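Putative cell invasion protein with MAC/Perforin domain (PDB 3KK7) belongs to the membrane-attack complex/perforin (MACPF) family and is putatively involved in cell invasion by a human gut symbiont. Local coordinates at residues V79-M82 with K83-L86. Numbering follows the deposited sequence.
Sequences VVNM and KKLL
Asn81 meets Lys84 with every heavy atom of its side chain beyond CA. Its CB lies 4.2 Å from Lys84 CB, and CG comes closer, to 3.4 Å from that same carbon. At the tip the amide divides: ND2 rests against the Lys84 methylene chain, near CB and CD, while OD1 accepts from Lys84 N over 3.0 Å. The N-H points almost straight at the oxygen (166°), yet the donor stands 59° above the amide's carbonyl plane, so the bond misses the lone-pair directions. With CG anti to the backbone N (chi1 -176°), the amide is carried beside the residue's own carbonyl carbon and into reach of that N-H. These positions define an N-cap: Asn81 directly precedes helix 82-88 and supplies a side-chain acceptor to an amide of its first turn. The backbone continues the pattern, Leu85 N donating to Asn81 O and Leu86 N to Met82 O at 2.9 Å. Away from the amide, Val80 CG1 approaches Leu85 CD2 at 4.1 Å, and Ile183 of helix 177-186 touches both residues. Selenomethionine Met82 bends at chi2 and chi3, which brings CE to 3.9 Å from Leu86 CD1; Ile93 of strand 93-108 packs on this pair, joining the short helix to the sheet of the MACPF region. The Lys84 chain crosses the Asn81 amide at about a right angle and ends with NZ hydrogen-bonded to Asn486 OD1, whereas Lys83 NZ forms a salt bridge with Glu87 one turn along.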
ATOM      1  N   VAL A  79      -6.914  -1.237  -9.811  1.00 25.77           N
ATOM      2  CA  VAL A  79      -5.644  -0.554 -10.022  1.00 25.38           C
ATOM      3  C   VAL A  79      -5.172  -0.826 -11.463  1.00 25.17           C
ATOM      4  O   VAL A  79      -4.846   0.106 -12.218  1.00 24.73           O
ATOM      5  CB  VAL A  79      -4.612  -1.005  -9.008  1.00 25.16           C
ATOM      6  CG1 VAL A  79      -3.269  -0.468  -9.360  1.00 23.74           C
ATOM      7  CG2 VAL A  79      -5.057  -0.563  -7.628  1.00 24.82           C
ATOM      8  N   VAL A  80      -5.181  -2.095 -11.851  1.00 24.93           N
ATOM      9  CA  VAL A  80      -4.890  -2.442 -13.232  1.00 24.91           C
ATOM     10  C   VAL A  80      -6.173  -2.396 -14.033  1.00 25.39           C
ATOM     11  O   VAL A  80      -7.195  -2.926 -13.593  1.00 25.42           O
ATOM     12  CB  VAL A  80      -4.246  -3.835 -13.372  1.00 24.94           C
ATOM     13  CG1 VAL A  80      -3.844  -4.060 -14.813  1.00 23.51           C
ATOM     14  CG2 VAL A  80      -3.016  -3.963 -12.465  1.00 22.65           C
ATOM     15  N   ASN A  81      -6.132  -1.721 -15.186  1.00 25.69           N
ATOM     16  CA  ASN A  81      -7.221  -1.829 -16.169  1.00 25.35           C
ATOM     17  C   ASN A  81      -7.093  -3.168 -16.921  1.00 25.86           C
ATOM     18  O   ASN A  81      -6.498  -3.221 -18.001  1.00 26.19           O
ATOM     19  CB  ASN A  81      -7.208  -0.650 -17.143  1.00 25.43           C
ATOM     20  CG  ASN A  81      -8.388  -0.677 -18.125  1.00 24.24           C
ATOM     21  OD1 ASN A  81      -9.041  -1.689 -18.281  1.00 24.76           O
ATOM     22  ND2 ASN A  81      -8.652   0.440 -18.777  1.00 21.39           N
HETATM   23  N   MSE A  82      -7.667  -4.227 -16.329  1.00 25.65           N
HETATM   24  CA  MSE A  82      -7.607  -5.597 -16.841  1.00 25.34           C
HETATM   25  C   MSE A  82      -8.219  -5.791 -18.215  1.00 24.84           C
HETATM   26  O   MSE A  82      -7.684  -6.525 -19.025  1.00 25.21           O
HETATM   27  CB  MSE A  82      -8.303  -6.553 -15.871  1.00 25.02           C
HETATM   28  CG  MSE A  82      -7.577  -6.720 -14.563  1.00 26.05           C
HETATM   29 SE   MSE A  82      -5.771  -7.505 -14.720  0.75 25.51          SE
HETATM   30  CE  MSE A  82      -6.346  -9.192 -15.478  1.00 22.26           C
ATOM     31  N   LYS A  83      -9.353  -5.167 -18.468  1.00 24.65           N
ATOM     32  CA  LYS A  83      -9.981  -5.298 -19.759  1.00 24.60           C
ATOM     33  C   LYS A  83      -9.018  -4.759 -20.825  1.00 23.99           C
ATOM     34  O   LYS A  83      -8.795  -5.401 -21.846  1.00 23.63           O
ATOM     35  CB  LYS A  83     -11.331  -4.583 -19.802  1.00 24.72           C
ATOM     36  CG  LYS A  83     -11.936  -4.407 -21.224  1.00 27.04           C
ATOM     37  CD  LYS A  83     -13.307  -3.713 -21.186  1.00 29.20           C
ATOM     38  CE  LYS A  83     -14.069  -3.831 -22.518  1.00 30.25           C
ATOM     39  NZ  LYS A  83     -13.566  -2.911 -23.580  1.00 31.03           N
ATOM     40  N   LYS A  84      -8.444  -3.591 -20.587  1.00 23.52           N
ATOM     41  CA  LYS A  84      -7.520  -3.020 -21.563  1.00 23.67           C
ATOM     42  C   LYS A  84      -6.259  -3.874 -21.723  1.00 22.22           C
ATOM     43  O   LYS A  84      -5.793  -4.098 -22.833  1.00 22.20           O
ATOM     44  CB  LYS A  84      -7.129  -1.601 -21.184  1.00 24.54           C
ATOM     45  CG  LYS A  84      -6.393  -0.836 -22.301  1.00 27.62           C
ATOM     46  CD  LYS A  84      -5.807   0.470 -21.766  1.00 32.24           C
ATOM     47  CE  LYS A  84      -5.190   1.295 -22.883  1.00 35.69           C
ATOM     48  NZ  LYS A  84      -5.561   2.753 -22.734  1.00 39.39           N
ATOM     49  N   LEU A  85      -5.719  -4.354 -20.619  1.00 20.79           N
ATOM     50  CA  LEU A  85      -4.506  -5.166 -20.653  1.00 19.83           C
ATOM     51  C   LEU A  85      -4.729  -6.435 -21.450  1.00 19.17           C
ATOM     52  O   LEU A  85      -3.905  -6.795 -22.272  1.00 18.68           O
ATOM     53  CB  LEU A  85      -4.027  -5.514 -19.235  1.00 19.21           C
ATOM     54  CG  LEU A  85      -2.805  -6.432 -19.075  1.00 17.96           C
ATOM     55  CD1 LEU A  85      -1.521  -5.790 -19.546  1.00 12.64           C
ATOM     56  CD2 LEU A  85      -2.699  -6.846 -17.599  1.00 17.44           C
ATOM     57  N   LEU A  86      -5.853  -7.095 -21.230  1.00 19.00           N
ATOM     58  CA  LEU A  86      -6.059  -8.414 -21.833  1.00 18.83           C
ATOM     59  C   LEU A  86      -6.415  -8.309 -23.295  1.00 18.95           C
ATOM     60  O   LEU A  86      -6.168  -9.216 -24.066  1.00 18.71           O
ATOM     61  CB  LEU A  86      -7.090  -9.227 -21.053  1.00 18.47           C
ATOM     62  CG  LEU A  86      -6.682  -9.564 -19.616  1.00 18.82           C
ATOM     63  CD1 LEU A  86      -7.850 -10.273 -18.910  1.00 16.63           C
ATOM     64  CD2 LEU A  86      -5.335 -10.360 -19.493  1.00 17.57           C
TER